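Local coordinates for protein chaperone CupB2 (Pseudomonas aeruginosa, PDB 3Q48) that probably acts as a periplasmic chaperone in the folding and assembly of fimbrial subunits, at residues Ala62-Gly67 with Ser112-Asn117; Leu159-Leu164 with Val185-Val190. One frame throughout, in Å; residues are numbered along the deposited sequence.

Contact 1: residues Ala62-Gly67 with Ser112-Asn117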
ATOM      1  N   ALA A  62      11.421  -5.996 -12.047  1.00 29.09           N
ATOM      2  CA  ALA A  62      10.161  -5.935 -11.360  1.00 28.14           C
ATOM      3  C   ALA A  62       9.848  -7.349 -10.904  1.00 28.98           C
ATOM      4  O   ALA A  62      10.125  -8.288 -11.630  1.00 30.26           O
ATOM      5  CB  ALA A  62       9.106  -5.438 -12.311  1.00 26.84           C
ATOM      6  N   TRP A  63       9.288  -7.493  -9.699  1.00 28.67           N
ATOM      7  CA  TRP A  63       8.941  -8.786  -9.093  1.00 28.19           C
ATOM      8  C   TRP A  63       8.050  -8.513  -7.901  1.00 27.55           C
ATOM      9  O   TRP A  63       8.140  -7.430  -7.288  1.00 27.44           O
ATOM     10  CB  TRP A  63      10.201  -9.612  -8.676  1.00 28.22           C
ATOM     11  CG  TRP A  63      10.902  -9.207  -7.418  1.00 27.20           C
ATOM     12  CD1 TRP A  63      10.716  -9.734  -6.177  1.00 28.15           C
ATOM     13  CD2 TRP A  63      11.920  -8.206  -7.273  1.00 27.95           C
ATOM     14  NE1 TRP A  63      11.558  -9.136  -5.264  1.00 26.71           N
ATOM     15  CE2 TRP A  63      12.298  -8.188  -5.903  1.00 25.56           C
ATOM     16  CE3 TRP A  63      12.541  -7.310  -8.162  1.00 28.58           C
ATOM     17  CZ2 TRP A  63      13.240  -7.308  -5.396  1.00 25.81           C
ATOM     18  CZ3 TRP A  63      13.498  -6.432  -7.664  1.00 28.87           C
ATOM     19  CH2 TRP A  63      13.844  -6.442  -6.283  1.00 30.26           C
ATOM     20  N   ILE A  64       7.237  -9.513  -7.554  1.00 27.41           N
ATOM     21  CA  ILE A  64       6.310  -9.442  -6.442  1.00 26.52           C
ATOM     22  C   ILE A  64       6.669 -10.376  -5.309  1.00 27.77           C
ATOM     23  O   ILE A  64       7.009 -11.547  -5.536  1.00 28.92           O
ATOM     24  CB  ILE A  64       4.864  -9.709  -6.940  1.00 27.13           C
ATOM     25  CG1 ILE A  64       4.388  -8.489  -7.769  1.00 24.95           C
ATOM     26  CG2 ILE A  64       3.921  -9.908  -5.797  1.00 24.86           C
ATOM     27  CD1 ILE A  64       3.605  -8.874  -8.860  1.00 19.07           C
ATOM     28  N   ASP A  65       6.602  -9.860  -4.086  1.00 26.75           N
ATOM     29  CA  ASP A  65       6.734 -10.728  -2.939  1.00 28.03           C
ATOM     30  C   ASP A  65       5.528 -10.611  -1.986  1.00 28.19           C
ATOM     31  O   ASP A  65       4.623  -9.846  -2.258  1.00 27.75           O
ATOM     32  CB  ASP A  65       8.109 -10.567  -2.278  1.00 28.22           C
ATOM     33  CG  ASP A  65       8.256  -9.279  -1.504  1.00 27.99           C
ATOM     34  OD1 ASP A  65       7.524  -9.077  -0.514  1.00 27.81           O
ATOM     35  OD2 ASP A  65       9.151  -8.490  -1.857  1.00 27.52           O
ATOM     36  N   ASP A  66       5.487 -11.410  -0.923  1.00 29.27           N
ATOM     37  CA  ASP A  66       4.310 -11.454  -0.047  1.00 30.32           C
ATOM     38  C   ASP A  66       4.638 -10.859   1.294  1.00 30.46           C
ATOM     39  O   ASP A  66       3.904 -11.082   2.238  1.00 31.76           O
ATOM     40  CB  ASP A  66       3.820 -12.892   0.153  1.00 31.30           C
ATOM     41  CG  ASP A  66       4.881 -13.786   0.851  1.00 33.94           C
ATOM     42  OD1 ASP A  66       5.986 -13.280   1.191  1.00 34.25           O
ATOM     43  OD2 ASP A  66       4.617 -14.993   1.051  1.00 36.74           O
ATOM     44  N   GLY A  67       5.755 -10.135   1.365  1.00 31.38           N
ATOM     45  CA  GLY A  67       6.223  -9.387   2.558  1.00 32.56           C
ATOM     46  C   GLY A  67       7.617  -9.802   3.030  1.00 35.00           C
ATOM     47  O   GLY A  67       8.327  -9.032   3.684  1.00 35.92           O
ATOM     48  N   SER A 112      -6.118  -9.046   0.288  1.00 29.55           N
ATOM     49  CA  SER A 112      -4.742  -9.549   0.544  1.00 29.08           C
ATOM     50  C   SER A 112      -3.670  -8.544   0.104  1.00 27.57           C
ATOM     51  O   SER A 112      -3.841  -7.791  -0.869  1.00 25.13           O
ATOM     52  CB  SER A 112      -4.524 -10.887  -0.107  1.00 29.25           C
ATOM     53  OG  SER A 112      -5.295 -11.856   0.588  1.00 32.39           O
ATOM     54  N   LEU A 113      -2.590  -8.531   0.882  1.00 27.54           N
ATOM     55  CA  LEU A 113      -1.491  -7.602   0.687  1.00 26.56           C
ATOM     56  C   LEU A 113      -0.218  -8.267   0.121  1.00 25.92           C
ATOM     57  O   LEU A 113       0.308  -9.221   0.706  1.00 25.76           O
ATOM     58  CB  LEU A 113      -1.194  -6.952   2.003  1.00 26.49           C
ATOM     59  CG  LEU A 113      -0.015  -6.001   1.972  1.00 27.47           C
ATOM     60  CD1 LEU A 113      -0.219  -4.766   1.045  1.00 23.24           C
ATOM     61  CD2 LEU A 113       0.238  -5.674   3.453  1.00 27.83           C
ATOM     62  N   PHE A 114       0.221  -7.769  -1.038  1.00 24.76           N
ATOM     63  CA  PHE A 114       1.475  -8.145  -1.690  1.00 24.63           C
ATOM     64  C   PHE A 114       2.329  -6.900  -1.985  1.00 24.68           C
ATOM     65  O   PHE A 114       1.883  -5.744  -1.793  1.00 24.84           O
ATOM     66  CB  PHE A 114       1.184  -8.932  -2.955  1.00 25.33           C
ATOM     67  CG  PHE A 114       0.536 -10.281  -2.689  1.00 26.07           C
ATOM     68  CD1 PHE A 114       1.319 -11.414  -2.488  1.00 27.25           C
ATOM     69  CD2 PHE A 114      -0.840 -10.403  -2.596  1.00 26.22           C
ATOM     70  CE1 PHE A 114       0.746 -12.666  -2.229  1.00 27.48           C
ATOM     71  CE2 PHE A 114      -1.450 -11.687  -2.316  1.00 29.42           C
ATOM     72  CZ  PHE A 114      -0.643 -12.802  -2.151  1.00 28.19           C
ATOM     73  N   TRP A 115       3.563  -7.104  -2.421  1.00 24.04           N
ATOM     74  CA  TRP A 115       4.436  -5.963  -2.601  1.00 23.33           C
ATOM     75  C   TRP A 115       5.050  -6.041  -3.969  1.00 22.81           C
ATOM     76  O   TRP A 115       5.557  -7.084  -4.362  1.00 23.87           O
ATOM     77  CB  TRP A 115       5.514  -5.920  -1.514  1.00 24.32           C
ATOM     78  CG  TRP A 115       4.979  -5.728  -0.096  1.00 26.25           C
ATOM     79  CD1 TRP A 115       4.493  -6.716   0.778  1.00 25.10           C
ATOM     80  CD2 TRP A 115       4.834  -4.480   0.595  1.00 25.47           C
ATOM     81  NE1 TRP A 115       4.132  -6.130   1.964  1.00 25.92           N
ATOM     82  CE2 TRP A 115       4.323  -4.767   1.876  1.00 26.94           C
ATOM     83  CE3 TRP A 115       5.141  -3.155   0.271  1.00 27.58           C
ATOM     84  CZ2 TRP A 115       4.068  -3.762   2.820  1.00 28.42           C
ATOM     85  CZ3 TRP A 115       4.929  -2.164   1.226  1.00 27.09           C
ATOM     86  CH2 TRP A 115       4.398  -2.479   2.482  1.00 28.71           C
ATOM     87  N   LEU A 116       4.946  -4.959  -4.727  1.00 21.16           N
ATOM     88  CA  LEU A 116       5.637  -4.865  -6.002  1.00 21.02           C
ATOM     89  C   LEU A 116       6.951  -4.180  -5.754  1.00 21.24           C
ATOM     90  O   LEU A 116       6.989  -3.125  -5.089  1.00 19.39           O
ATOM     91  CB  LEU A 116       4.829  -4.065  -7.007  1.00 20.78           C
ATOM     92  CG  LEU A 116       5.413  -3.807  -8.378  1.00 21.51           C
ATOM     93  CD1 LEU A 116       5.786  -5.078  -9.142  1.00 19.32           C
ATOM     94  CD2 LEU A 116       4.372  -2.992  -9.134  1.00 24.75           C
ATOM     95  N   ASN A 117       8.035  -4.819  -6.212  1.00 22.12           N
ATOM     96  CA  ASN A 117       9.368  -4.214  -6.130  1.00 23.13           C
ATOM     97  C   ASN A 117       9.811  -3.771  -7.544  1.00 24.09           C
ATOM     98  O   ASN A 117       9.556  -4.474  -8.524  1.00 24.13           O
ATOM     99  CB  ASN A 117      10.375  -5.188  -5.599  1.00 23.62           C
ATOM    100  CG  ASN A 117      10.054  -5.692  -4.238  1.00 25.20           C
ATOM    101  OD1 ASN A 117      10.399  -5.059  -3.236  1.00 28.27           O
ATOM    102  ND2 ASN A 117       9.456  -6.894  -4.174  1.00 23.25           N
TER

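Contact 2: residues Leu159-Leu164 with Val185-Val190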
ATOM      1  N   LEU A 159     -13.124   3.057  11.598  1.00 32.37           N
ATOM      2  CA  LEU A 159     -12.087   2.771  12.570  1.00 32.33           C
ATOM      3  C   LEU A 159     -12.554   3.296  13.914  1.00 33.35           C
ATOM      4  O   LEU A 159     -13.203   4.329  13.976  1.00 34.18           O
ATOM      5  CB  LEU A 159     -10.787   3.448  12.135  1.00 30.85           C
ATOM      6  CG  LEU A 159     -10.376   2.970  10.758  1.00 29.28           C
ATOM      7  CD1 LEU A 159      -9.148   3.736  10.303  1.00 29.30           C
ATOM      8  CD2 LEU A 159     -10.091   1.470  10.784  1.00 24.08           C
ATOM      9  N   GLN A 160     -12.289   2.577  14.981  1.00 34.33           N
ATOM     10  CA  GLN A 160     -12.628   3.137  16.279  1.00 36.19           C
ATOM     11  C   GLN A 160     -11.375   3.328  17.084  1.00 35.41           C
ATOM     12  O   GLN A 160     -10.391   2.603  16.912  1.00 35.65           O
ATOM     13  CB  GLN A 160     -13.732   2.339  16.987  1.00 38.01           C
ATOM     14  CG  GLN A 160     -13.617   0.823  16.966  1.00 43.42           C
ATOM     15  CD  GLN A 160     -14.959   0.179  16.610  1.00 52.37           C
ATOM     16  OE1 GLN A 160     -15.889   0.905  16.222  1.00 58.58           O
ATOM     17  NE2 GLN A 160     -15.065  -1.165  16.710  1.00 49.84           N
ATOM     18  N   TRP A 161     -11.352   4.347  17.907  1.00 35.24           N
ATOM     19  CA  TRP A 161     -10.074   4.687  18.534  1.00 35.63           C
ATOM     20  C   TRP A 161     -10.176   4.651  20.039  1.00 37.22           C
ATOM     21  O   TRP A 161     -11.232   4.858  20.589  1.00 37.52           O
ATOM     22  CB  TRP A 161      -9.558   6.059  18.030  1.00 34.51           C
ATOM     23  CG  TRP A 161      -9.385   6.078  16.532  1.00 31.43           C
ATOM     24  CD1 TRP A 161     -10.377   6.077  15.580  1.00 28.40           C
ATOM     25  CD2 TRP A 161      -8.140   6.058  15.817  1.00 27.99           C
ATOM     26  NE1 TRP A 161      -9.816   6.090  14.323  1.00 28.88           N
ATOM     27  CE2 TRP A 161      -8.449   6.067  14.440  1.00 25.96           C
ATOM     28  CE3 TRP A 161      -6.797   6.012  16.215  1.00 27.84           C
ATOM     29  CZ2 TRP A 161      -7.468   6.036  13.452  1.00 25.31           C
ATOM     30  CZ3 TRP A 161      -5.807   5.992  15.228  1.00 28.87           C
ATOM     31  CH2 TRP A 161      -6.156   6.006  13.856  1.00 26.09           C
ATOM     32  N   LYS A 162      -9.068   4.368  20.701  1.00 39.31           N
ATOM     33  CA  LYS A 162      -9.051   4.394  22.161  1.00 42.49           C
ATOM     34  C   LYS A 162      -7.641   4.564  22.739  1.00 43.81           C
ATOM     35  O   LYS A 162      -6.612   4.238  22.084  1.00 42.04           O
ATOM     36  CB  LYS A 162      -9.698   3.126  22.733  1.00 43.72           C
ATOM     37  CG  LYS A 162      -8.778   1.924  22.800  1.00 44.59           C
ATOM     38  CD  LYS A 162      -9.371   0.853  23.705  1.00 50.12           C
ATOM     39  CE  LYS A 162      -8.637  -0.460  23.421  1.00 53.75           C
ATOM     40  NZ  LYS A 162      -8.224  -1.259  24.644  1.00 57.93           N
ATOM     41  N   PHE A 163      -7.616   5.068  23.978  1.00 46.66           N
ATOM     42  CA  PHE A 163      -6.393   5.129  24.766  1.00 49.00           C
ATOM     43  C   PHE A 163      -6.082   3.774  25.373  1.00 51.70           C
ATOM     44  O   PHE A 163      -6.994   2.991  25.720  1.00 52.59           O
ATOM     45  CB  PHE A 163      -6.533   6.128  25.902  1.00 49.84           C
ATOM     46  CG  PHE A 163      -6.521   7.577  25.471  1.00 48.68           C
ATOM     47  CD1 PHE A 163      -5.331   8.190  25.087  1.00 47.03           C
ATOM     48  CD2 PHE A 163      -7.700   8.344  25.515  1.00 48.08           C
ATOM     49  CE1 PHE A 163      -5.315   9.548  24.709  1.00 48.03           C
ATOM     50  CE2 PHE A 163      -7.697   9.689  25.160  1.00 47.16           C
ATOM     51  CZ  PHE A 163      -6.501  10.294  24.745  1.00 48.11           C
ATOM     52  N   LEU A 164      -4.783   3.490  25.468  1.00 54.20           N
ATOM     53  CA  LEU A 164      -4.244   2.414  26.335  1.00 56.84           C
ATOM     54  C   LEU A 164      -3.374   3.075  27.411  1.00 58.69           C
ATOM     55  O   LEU A 164      -3.168   2.516  28.495  1.00 60.06           O
ATOM     56  CB  LEU A 164      -3.403   1.422  25.527  1.00 56.41           C
ATOM     57  CG  LEU A 164      -3.934   0.061  25.053  1.00 57.21           C
ATOM     58  CD1 LEU A 164      -5.236   0.177  24.268  1.00 57.00           C
ATOM     59  CD2 LEU A 164      -2.851  -0.613  24.221  1.00 56.62           C
ATOM     60  N   VAL A 185      -6.137  -0.113   5.683  1.00 22.83           N
ATOM     61  CA  VAL A 185      -6.299   1.317   5.712  1.00 21.71           C
ATOM     62  C   VAL A 185      -4.926   1.845   5.924  1.00 21.85           C
ATOM     63  O   VAL A 185      -4.293   1.504   6.898  1.00 23.97           O
ATOM     64  CB  VAL A 185      -7.281   1.729   6.842  1.00 23.43           C
ATOM     65  CG1 VAL A 185      -7.356   3.363   7.030  1.00 22.38           C
ATOM     66  CG2 VAL A 185      -8.647   1.113   6.567  1.00 19.95           C
ATOM     67  N   SER A 186      -4.430   2.635   4.990  1.00 21.66           N
ATOM     68  CA  SER A 186      -3.080   3.218   5.099  1.00 22.18           C
ATOM     69  C   SER A 186      -3.149   4.657   5.562  1.00 22.16           C
ATOM     70  O   SER A 186      -3.880   5.455   4.973  1.00 22.25           O
ATOM     71  CB  SER A 186      -2.363   3.165   3.739  1.00 21.60           C
ATOM     72  OG  SER A 186      -2.289   1.813   3.331  1.00 23.78           O
ATOM     73  N   PHE A 187      -2.398   4.974   6.604  1.00 22.39           N
ATOM     74  CA  PHE A 187      -2.364   6.321   7.159  1.00 23.96           C
ATOM     75  C   PHE A 187      -1.128   7.092   6.703  1.00 24.45           C
ATOM     76  O   PHE A 187      -0.000   6.605   6.916  1.00 25.89           O
ATOM     77  CB  PHE A 187      -2.321   6.285   8.692  1.00 23.78           C
ATOM     78  CG  PHE A 187      -3.421   5.493   9.319  1.00 24.07           C
ATOM     79  CD1 PHE A 187      -4.661   6.073   9.569  1.00 23.42           C
ATOM     80  CD2 PHE A 187      -3.195   4.172   9.732  1.00 25.32           C
ATOM     81  CE1 PHE A 187      -5.684   5.323  10.160  1.00 24.33           C
ATOM     82  CE2 PHE A 187      -4.211   3.424  10.343  1.00 24.51           C
ATOM     83  CZ  PHE A 187      -5.451   3.997  10.556  1.00 24.67           C
ATOM     84  N   ALA A 188      -1.317   8.283   6.127  1.00 23.54           N
ATOM     85  CA  ALA A 188      -0.186   9.159   5.835  1.00 23.34           C
ATOM     86  C   ALA A 188       0.218   9.909   7.080  1.00 24.28           C
ATOM     87  O   ALA A 188       1.361  10.399   7.178  1.00 25.19           O
ATOM     88  CB  ALA A 188      -0.520  10.157   4.708  1.00 23.11           C
ATOM     89  N   SER A 189      -0.719  10.041   8.024  1.00 23.86           N
ATOM     90  CA  SER A 189      -0.424  10.740   9.283  1.00 24.33           C
ATOM     91  C   SER A 189      -1.516  10.474  10.239  1.00 23.72           C
ATOM     92  O   SER A 189      -2.654  10.289   9.823  1.00 23.82           O
ATOM     93  CB  SER A 189      -0.298  12.264   9.087  1.00 25.37           C
ATOM     94  OG  SER A 189      -1.531  12.838   8.692  1.00 26.60           O
ATOM     95  N   VAL A 190      -1.163  10.441  11.522  1.00 24.09           N
ATOM     96  CA  VAL A 190      -2.100  10.258  12.614  1.00 23.39           C
ATOM     97  C   VAL A 190      -1.660  11.241  13.663  1.00 24.74           C
ATOM     98  O   VAL A 190      -0.482  11.380  13.922  1.00 25.24           O
ATOM     99  CB  VAL A 190      -1.989   8.824  13.181  1.00 23.94           C
ATOM    100  CG1 VAL A 190      -2.879   8.606  14.467  1.00 20.95           C
ATOM    101  CG2 VAL A 190      -2.325   7.842  12.090  1.00 22.59           C
TER

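Contact 1: residues Ala62-Gly67 with Ser112-Asn117
N117 and D65 meet side chain to side chain on one face of an antiparallel strand pair: N117 ND2 gives a hydrogen bond to D65 OD2 at 2.8 Å, with the acceptor close to the amide plane but the amide nitrogen lying above the carboxylate plane. D65 is held at both oxygens, since OD1 accepts from G67 N (2.8 Å) with its anti lone pair, an Asx turn, while OD2 also forms a salt bridge with R139. N117 OD1 is satisfied by R137 and R139, so an amide, able to donate and accept at once, suits this place between an acid and two arginines.

With CG set between the backbone N and the carbonyl carbon (chi1 77°), W63 lays one face of its indole against N117, whose CB lies over the six-membered ring, 3.5 Å from its centroid, a CH-pi contact. W63 and N117 exchange two backbone bonds, as do D65 and W115; W63 O takes both N117 N (2.8 Å) and, weakly, ND2. W115 CD1 packs 3.6 Å from G67 CA, where a CB would jam against the preceding carbonyl oxygen, and R139 makes a cation-pi contact with the W115 ring. I64 and L116 form the apolar face, I64 CG1 touching L116 CD1 at 3.9 Å, with F114 beside I64. This is antiparallel pairing of two inner strands in the immunoglobulin-like N-terminal domain of periplasmic pilus chaperones.

Contact 2: residues Leu159-Leu164 with Val185-Val190
V185 opens the contact by reaching tip to tip toward L159, with its CG1 3.8 Å from L159 CD1. Both are branched aliphatic side chains, and no hydrogen bond joins the two segments here or further along. Two residues on, F187 presents the far end of its ring. Its CZ lies 3.7 Å from the same L159 CD1, so one leucine methyl group bridges the valine and the phenylalanine. Beside CZ, F187 CE1 comes to the edge of the W161 indole, close to the indole plane, at 3.8 Å from W161 CH2. The two rings meet obliquely, their planes 71° apart and their centroids separated by 5.7 Å. Because F187 has chi1 near -54°, its CG stands anti to the carbonyl carbon and the ring extends from its strand toward the indole.

W161 lies on strand 160-163 of a three-stranded sheet and L159 just before it; V185, F187 and V190 come from 185-194 of a four-stranded sheet. Together they fill the space between the sheets as in the sandwich of an immunoglobulin-like domain, here the C-terminal domain of the chaperone. Large apolar residues suit such a place, since even the nearest CA atoms, L159 CA and V185 CA, are 9.1 Å apart.

After F187 the chain turns a corner at A188. Beyond it, V190 sets CG1 4.0 Å from W161 CZ3, on the benzo side of the indole, while Y230 of strand 227-233 also meets the W161 ring.

How the contacts relate
Contacts 1 and 2 belong to the two immunoglobulin-like domains of one chain, the N-terminal and the C-terminal, and lie on opposite sides of the chain's centre. Their centres are 24 Å apart, and their nearest atoms about 7 Å, so they do not touch. They differ in kind: 62-67 with 112-117 joins neighbouring strands of a single sheet by backbone bonds, whereas 159-164 with 185-190 joins two sheets through side chains alone. The domains nevertheless approach one another near both: L113 of contact 1 rests on Y184, next to V185, and K141, touched by L113 and W115, makes a weak hydrogen bond to S186 of contact 2.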